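Local coordinates for CdiA-CT toxin, Conserved domain protein (Yersinia pseudotuberculosis serotype O:3, PDB 4ZQU) that probably acts as a nuclease toxin of the PDDEXK restriction endonuclease-like family in contact-dependent growth inhibition, and is bound by its partner immunity protein, CdiI, at residues K38-T42 / Q43-K47; S56-K59 / K60-V64. All coordinates share one frame; numbering follows the deposited sequence.

Interaction 1 of 2, residues K38-T42 / Q43-K47; sequences KSLDT and QTMAK
D41 sits at the N-cap of the short helix 42-47 and grips T44 twice through one carboxylate oxygen. The backbone N-H of T44 reaches D41 OD1 over 2.8 Å in a nearly straight bond (165° at the hydrogen), while the hydroxyl T44 OG1 donates to D41 OD1 at 2.8 Å from the syn side, 34° out of the carboxylate plane. The cap depends on the rotation of the aspartate: with CG placed between backbone N and carbonyl carbon (chi1 55°), OD1 swings over the first turn. Behind it the backbone closes in the usual i to i+4 way, M45 N to D41 O at 2.9 Å and A46 N to T42 O.

The tight, buried part lies on the inner side of the turn. There the bent chain of M45, folded at chi2 and chi3, brings its methyl CE to 3.6 Å from L40 CD1, the two side chains crossing at about a right angle. The other leucine branch meets T44 more loosely, with L40 CD2 4.1 Å from T44 CG2. M45 also rests on P93, N95, T96 and V92, so this apolar patch ties the helix to the end of strand 85-92 and the loop after it.

The outer side is more open to solvent, although the cap itself is short and firm. D41, T42 and Q43 are exposed, and a water donates to S39 O and T44 OG1 while accepting from D41 N, spanning strand end and helix start. The chemistry splits in two: L40 and M45 hold the buried face by apolar contact, while one carboxylate oxygen takes both N-H and hydroxyl of T44, whose oxygen accepts from the water; the helix dipole would probably stabilise this negative cap.

Interaction 2 of 2, residues S56-K59 / K60-V64; sequences SSIK and KNIDV
I58 and I62, one turn apart on helix 53-66, meet through I58 CG2 and I62 CD1 at 4.0 Å. The two are joined more firmly by the backbone, where I62 N donates to I58 O at 2.8 Å. One residue along, K59 and D63 form the charged counterpart. K59 leaves the helix with CG trans to N (chi1 -169°), and the bend at chi2 carries the chain slantwise past the carboxylate, bringing K59 CE to 3.3 Å from D63 OD2. The ammonium lies farther off, K59 NZ to D63 OD2 measuring 3.6 Å, a long salt bridge. K60 N to S56 O and D63 N to K59 O continue the helical bonding, whereas N61 N to S57 O is weak.

This is i to i+4 pairing with an apolar face turned to strand 85-92 and helix 98-113: I58 packs on L90 and A107, I62 on Y110. The hydroxyl of Y110 bonds to D63 OD1 and probably helps fix the carboxylate's rotation, while S56 OG is held by N52 O. Y110 and K59 would tend to support a charge on D63; the acceptor pair D63 OD2 and K59 O, 3.1 Å apart, would tend to oppose it.

In the fold
Interaction 1 and interaction 2 follow each other along the chain, their centres about 15 Å apart, and the extended side chain of K38 reaches across from the strand end to helix 53-66. K38 NZ lies 2.9 Å from S57 OG, a probable hydrogen bond, and its CE and CD pack near I58 and N61. Strand 85-92 is shared ground: K38 and L40 pair with it through backbone hydrogen bonds, M45 touches V92, and I58 covers L90. One contact thus starts the helix after strand 33-39, while the other belongs to the longer helix 53-66, which touches both strand 85-92 of the mixed sheet and helix 98-113, within the single restriction endonuclease-like domain.

Interaction 1 of 2, residues K38-T42 / Q43-K47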
ATOM      1  N   LYS A  38      12.184  -7.526  -9.982  1.00 32.83           N
ATOM      2  CA  LYS A  38      11.839  -8.558 -10.951  1.00 34.83           C
ATOM      3  C   LYS A  38      13.076  -9.374 -11.306  1.00 33.66           C
ATOM      4  O   LYS A  38      14.169  -8.829 -11.445  1.00 33.66           O
ATOM      5  CB  LYS A  38      11.226  -7.934 -12.209  1.00 40.08           C
ATOM      6  CG  LYS A  38      10.785  -8.948 -13.263  1.00 45.48           C
ATOM      7  CD  LYS A  38      10.148  -8.274 -14.473  1.00 47.50           C
ATOM      8  CE  LYS A  38       9.881  -9.280 -15.584  1.00 50.09           C
ATOM      9  NZ  LYS A  38       8.927 -10.344 -15.163  1.00 51.48           N
ATOM     10  N   SER A  39      12.903 -10.682 -11.449  1.00 34.07           N
ATOM     11  CA  SER A  39      14.024 -11.560 -11.759  1.00 34.49           C
ATOM     12  C   SER A  39      13.685 -12.555 -12.859  1.00 36.25           C
ATOM     13  O   SER A  39      12.591 -13.114 -12.895  1.00 38.09           O
ATOM     14  CB  SER A  39      14.474 -12.314 -10.506  1.00 34.20           C
ATOM     15  OG  SER A  39      15.543 -13.198 -10.803  1.00 36.37           O
ATOM     16  N   LEU A  40      14.637 -12.771 -13.755  1.00 39.14           N
ATOM     17  CA  LEU A  40      14.507 -13.784 -14.792  1.00 39.02           C
ATOM     18  C   LEU A  40      15.634 -14.794 -14.657  1.00 39.54           C
ATOM     19  O   LEU A  40      16.799 -14.436 -14.789  1.00 38.95           O
ATOM     20  CB  LEU A  40      14.536 -13.144 -16.176  1.00 38.48           C
ATOM     21  CG  LEU A  40      13.372 -12.209 -16.498  1.00 39.20           C
ATOM     22  CD1 LEU A  40      13.706 -11.342 -17.695  1.00 37.89           C
ATOM     23  CD2 LEU A  40      12.112 -13.014 -16.757  1.00 40.99           C
ATOM     24  N   ASP A  41      15.300 -16.049 -14.375  1.00 41.71           N
ATOM     25  CA  ASP A  41      16.335 -17.069 -14.269  1.00 44.29           C
ATOM     26  C   ASP A  41      16.634 -17.670 -15.642  1.00 44.44           C
ATOM     27  O   ASP A  41      16.004 -17.307 -16.637  1.00 41.21           O
ATOM     28  CB  ASP A  41      15.947 -18.160 -13.259  1.00 46.80           C
ATOM     29  CG  ASP A  41      14.601 -18.801 -13.555  1.00 48.81           C
ATOM     30  OD1 ASP A  41      14.238 -18.944 -14.740  1.00 50.16           O
ATOM     31  OD2 ASP A  41      13.908 -19.179 -12.587  1.00 49.60           O
ATOM     32  N   THR A  42      17.599 -18.583 -15.683  1.00 46.53           N
ATOM     33  CA  THR A  42      18.068 -19.163 -16.938  1.00 48.40           C
ATOM     34  C   THR A  42      16.971 -19.936 -17.663  1.00 49.23           C
ATOM     35  O   THR A  42      16.897 -19.916 -18.892  1.00 49.57           O
ATOM     36  CB  THR A  42      19.264 -20.106 -16.704  1.00 50.11           C
ATOM     37  OG1 THR A  42      18.878 -21.160 -15.813  1.00 52.91           O
ATOM     38  CG2 THR A  42      20.435 -19.343 -16.104  1.00 48.44           C
ATOM     39  N   GLN A  43      16.122 -20.611 -16.897  1.00 49.42           N
ATOM     40  CA  GLN A  43      15.061 -21.425 -17.472  1.00 50.32           C
ATOM     41  C   GLN A  43      13.957 -20.572 -18.085  1.00 47.48           C
ATOM     42  O   GLN A  43      13.506 -20.839 -19.201  1.00 46.47           O
ATOM     43  CB  GLN A  43      14.477 -22.358 -16.413  1.00 53.18           C
ATOM     44  CG  GLN A  43      15.460 -23.400 -15.911  1.00 55.89           C
ATOM     45  CD  GLN A  43      15.870 -24.390 -16.985  1.00 59.19           C
ATOM     46  OE1 GLN A  43      16.941 -24.270 -17.582  1.00 60.23           O
ATOM     47  NE2 GLN A  43      15.017 -25.378 -17.234  1.00 60.88           N
ATOM     48  N   THR A  44      13.528 -19.548 -17.351  1.00 45.28           N
ATOM     49  CA  THR A  44      12.477 -18.651 -17.820  1.00 43.01           C
ATOM     50  C   THR A  44      12.963 -17.811 -18.999  1.00 40.36           C
ATOM     51  O   THR A  44      12.205 -17.529 -19.930  1.00 38.79           O
ATOM     52  CB  THR A  44      11.991 -17.721 -16.690  1.00 41.93           C
ATOM     53  OG1 THR A  44      11.631 -18.507 -15.548  1.00 44.09           O
ATOM     54  CG2 THR A  44      10.786 -16.912 -17.139  1.00 41.25           C
ATOM     55  N   MET A  45      14.233 -17.418 -18.956  1.00 39.51           N
ATOM     56  CA  MET A  45      14.842 -16.672 -20.051  1.00 39.40           C
ATOM     57  C   MET A  45      14.912 -17.534 -21.307  1.00 40.40           C
ATOM     58  O   MET A  45      14.715 -17.050 -22.422  1.00 39.11           O
ATOM     59  CB  MET A  45      16.238 -16.180 -19.659  1.00 39.58           C
ATOM     60  CG  MET A  45      16.893 -15.292 -20.701  1.00 39.86           C
ATOM     61  SD  MET A  45      15.950 -13.785 -21.010  1.00 46.07           S
ATOM     62  CE  MET A  45      16.405 -12.800 -19.591  1.00 33.97           C
ATOM     63  N   ALA A  46      15.189 -18.820 -21.116  1.00 43.06           N
ATOM     64  CA  ALA A  46      15.209 -19.771 -22.217  1.00 44.54           C
ATOM     65  C   ALA A  46      13.800 -20.018 -22.746  1.00 48.86           C
ATOM     66  O   ALA A  46      13.603 -20.206 -23.948  1.00 52.82           O
ATOM     67  CB  ALA A  46      15.846 -21.076 -21.779  1.00 44.93           C
ATOM     68  N   LYS A  47      12.824 -20.015 -21.843  1.00 48.35           N
ATOM     69  CA  LYS A  47      11.437 -20.290 -22.206  1.00 49.13           C
ATOM     70  C   LYS A  47      10.843 -19.173 -23.063  1.00 48.28           C
ATOM     71  O   LYS A  47      10.116 -19.436 -24.022  1.00 49.76           O
ATOM     72  CB  LYS A  47      10.597 -20.501 -20.954  1.00 49.70           C
TER
HETATM   73  O   HOH W   1      12.212 -16.274 -13.316  1.00 31.53           O

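Interaction 2 of 2, residues S56-K59 / K60-V64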
ATOM      1  N   SER A  56       7.530  -8.206 -23.464  1.00 35.85           N
ATOM      2  CA  SER A  56       6.185  -8.264 -22.898  1.00 37.29           C
ATOM      3  C   SER A  56       6.197  -8.428 -21.385  1.00 36.98           C
ATOM      4  O   SER A  56       5.543  -7.674 -20.669  1.00 40.44           O
ATOM      5  CB  SER A  56       5.387  -9.408 -23.523  1.00 39.99           C
ATOM      6  OG  SER A  56       5.112  -9.156 -24.889  1.00 43.18           O
ATOM      7  N   SER A  57       6.939  -9.423 -20.908  1.00 36.11           N
ATOM      8  CA  SER A  57       7.009  -9.718 -19.480  1.00 37.51           C
ATOM      9  C   SER A  57       7.422  -8.496 -18.672  1.00 38.65           C
ATOM     10  O   SER A  57       6.844  -8.207 -17.624  1.00 40.71           O
ATOM     11  CB  SER A  57       7.988 -10.861 -19.220  1.00 37.94           C
ATOM     12  OG  SER A  57       8.117 -11.106 -17.831  1.00 39.72           O
ATOM     13  N   ILE A  58       8.423  -7.781 -19.170  1.00 37.89           N
ATOM     14  CA  ILE A  58       8.923  -6.586 -18.500  1.00 35.78           C
ATOM     15  C   ILE A  58       7.942  -5.429 -18.636  1.00 34.77           C
ATOM     16  O   ILE A  58       7.631  -4.752 -17.657  1.00 36.86           O
ATOM     17  CB  ILE A  58      10.288  -6.156 -19.060  1.00 33.78           C
ATOM     18  CG1 ILE A  58      11.267  -7.332 -19.032  1.00 32.37           C
ATOM     19  CG2 ILE A  58      10.834  -4.979 -18.272  1.00 33.27           C
ATOM     20  CD1 ILE A  58      12.618  -7.019 -19.639  1.00 30.22           C
ATOM     21  N   LYS A  59       7.458  -5.209 -19.854  1.00 33.62           N
ATOM     22  CA  LYS A  59       6.467  -4.173 -20.111  1.00 34.13           C
ATOM     23  C   LYS A  59       5.226  -4.382 -19.254  1.00 37.21           C
ATOM     24  O   LYS A  59       4.603  -3.425 -18.795  1.00 38.72           O
ATOM     25  CB  LYS A  59       6.080  -4.153 -21.587  1.00 35.67           C
ATOM     26  CG  LYS A  59       5.260  -2.946 -21.980  1.00 38.59           C
ATOM     27  CD  LYS A  59       4.170  -3.297 -22.971  1.00 40.48           C
ATOM     28  CE  LYS A  59       3.192  -2.143 -23.122  1.00 41.72           C
ATOM     29  NZ  LYS A  59       1.882  -2.594 -23.660  1.00 44.70           N
ATOM     30  N   LYS A  60       4.873  -5.646 -19.045  1.00 38.41           N
ATOM     31  CA  LYS A  60       3.723  -5.994 -18.228  1.00 42.16           C
ATOM     32  C   LYS A  60       3.933  -5.489 -16.807  1.00 43.16           C
ATOM     33  O   LYS A  60       3.005  -4.996 -16.168  1.00 46.38           O
ATOM     34  CB  LYS A  60       3.496  -7.506 -18.242  1.00 46.51           C
ATOM     35  CG  LYS A  60       2.449  -8.003 -17.262  1.00 52.02           C
ATOM     36  CD  LYS A  60       1.916  -9.363 -17.684  1.00 55.93           C
ATOM     37  CE  LYS A  60       2.263 -10.432 -16.658  1.00 59.17           C
ATOM     38  NZ  LYS A  60       1.055 -10.991 -15.986  1.00 64.21           N
ATOM     39  N   ASN A  61       5.165  -5.600 -16.322  1.00 41.17           N
ATOM     40  CA  ASN A  61       5.504  -5.099 -14.999  1.00 40.95           C
ATOM     41  C   ASN A  61       5.548  -3.577 -14.973  1.00 40.31           C
ATOM     42  O   ASN A  61       5.008  -2.955 -14.062  1.00 42.99           O
ATOM     43  CB  ASN A  61       6.845  -5.665 -14.536  1.00 41.21           C
ATOM     44  CG  ASN A  61       7.184  -5.268 -13.108  1.00 44.86           C
ATOM     45  OD1 ASN A  61       7.594  -4.139 -12.844  1.00 45.27           O
ATOM     46  ND2 ASN A  61       7.017  -6.202 -12.180  1.00 46.87           N
ATOM     47  N   ILE A  62       6.195  -2.989 -15.976  1.00 38.75           N
ATOM     48  CA  ILE A  62       6.331  -1.537 -16.082  1.00 37.43           C
ATOM     49  C   ILE A  62       4.987  -0.820 -16.032  1.00 39.71           C
ATOM     50  O   ILE A  62       4.829   0.171 -15.320  1.00 42.80           O
ATOM     51  CB  ILE A  62       7.051  -1.139 -17.385  1.00 35.42           C
ATOM     52  CG1 ILE A  62       8.492  -1.642 -17.372  1.00 32.39           C
ATOM     53  CG2 ILE A  62       7.026   0.370 -17.575  1.00 35.65           C
ATOM     54  CD1 ILE A  62       9.252  -1.319 -18.631  1.00 30.44           C
ATOM     55  N   ASP A  63       4.018  -1.329 -16.786  1.00 39.51           N
ATOM     56  CA  ASP A  63       2.698  -0.713 -16.846  1.00 41.06           C
ATOM     57  C   ASP A  63       2.035  -0.673 -15.472  1.00 42.02           C
ATOM     58  O   ASP A  63       1.402   0.318 -15.117  1.00 43.95           O
ATOM     59  CB  ASP A  63       1.802  -1.456 -17.840  1.00 42.89           C
ATOM     60  CG  ASP A  63       2.282  -1.316 -19.273  1.00 43.08           C
ATOM     61  OD1 ASP A  63       2.857  -0.257 -19.607  1.00 42.34           O
ATOM     62  OD2 ASP A  63       2.082  -2.262 -20.066  1.00 42.68           O
ATOM     63  N   VAL A  64       2.195  -1.745 -14.703  1.00 41.00           N
ATOM     64  CA  VAL A  64       1.598  -1.836 -13.375  1.00 41.40           C
ATOM     65  C   VAL A  64       2.233  -0.835 -12.413  1.00 40.75           C
ATOM     66  O   VAL A  64       1.539  -0.186 -11.630  1.00 42.56           O
ATOM     67  CB  VAL A  64       1.736  -3.254 -12.792  1.00 41.53           C
ATOM     68  CG1 VAL A  64       1.084  -3.334 -11.423  1.00 42.01           C
ATOM     69  CG2 VAL A  64       1.113  -4.267 -13.729  1.00 42.39           C
TER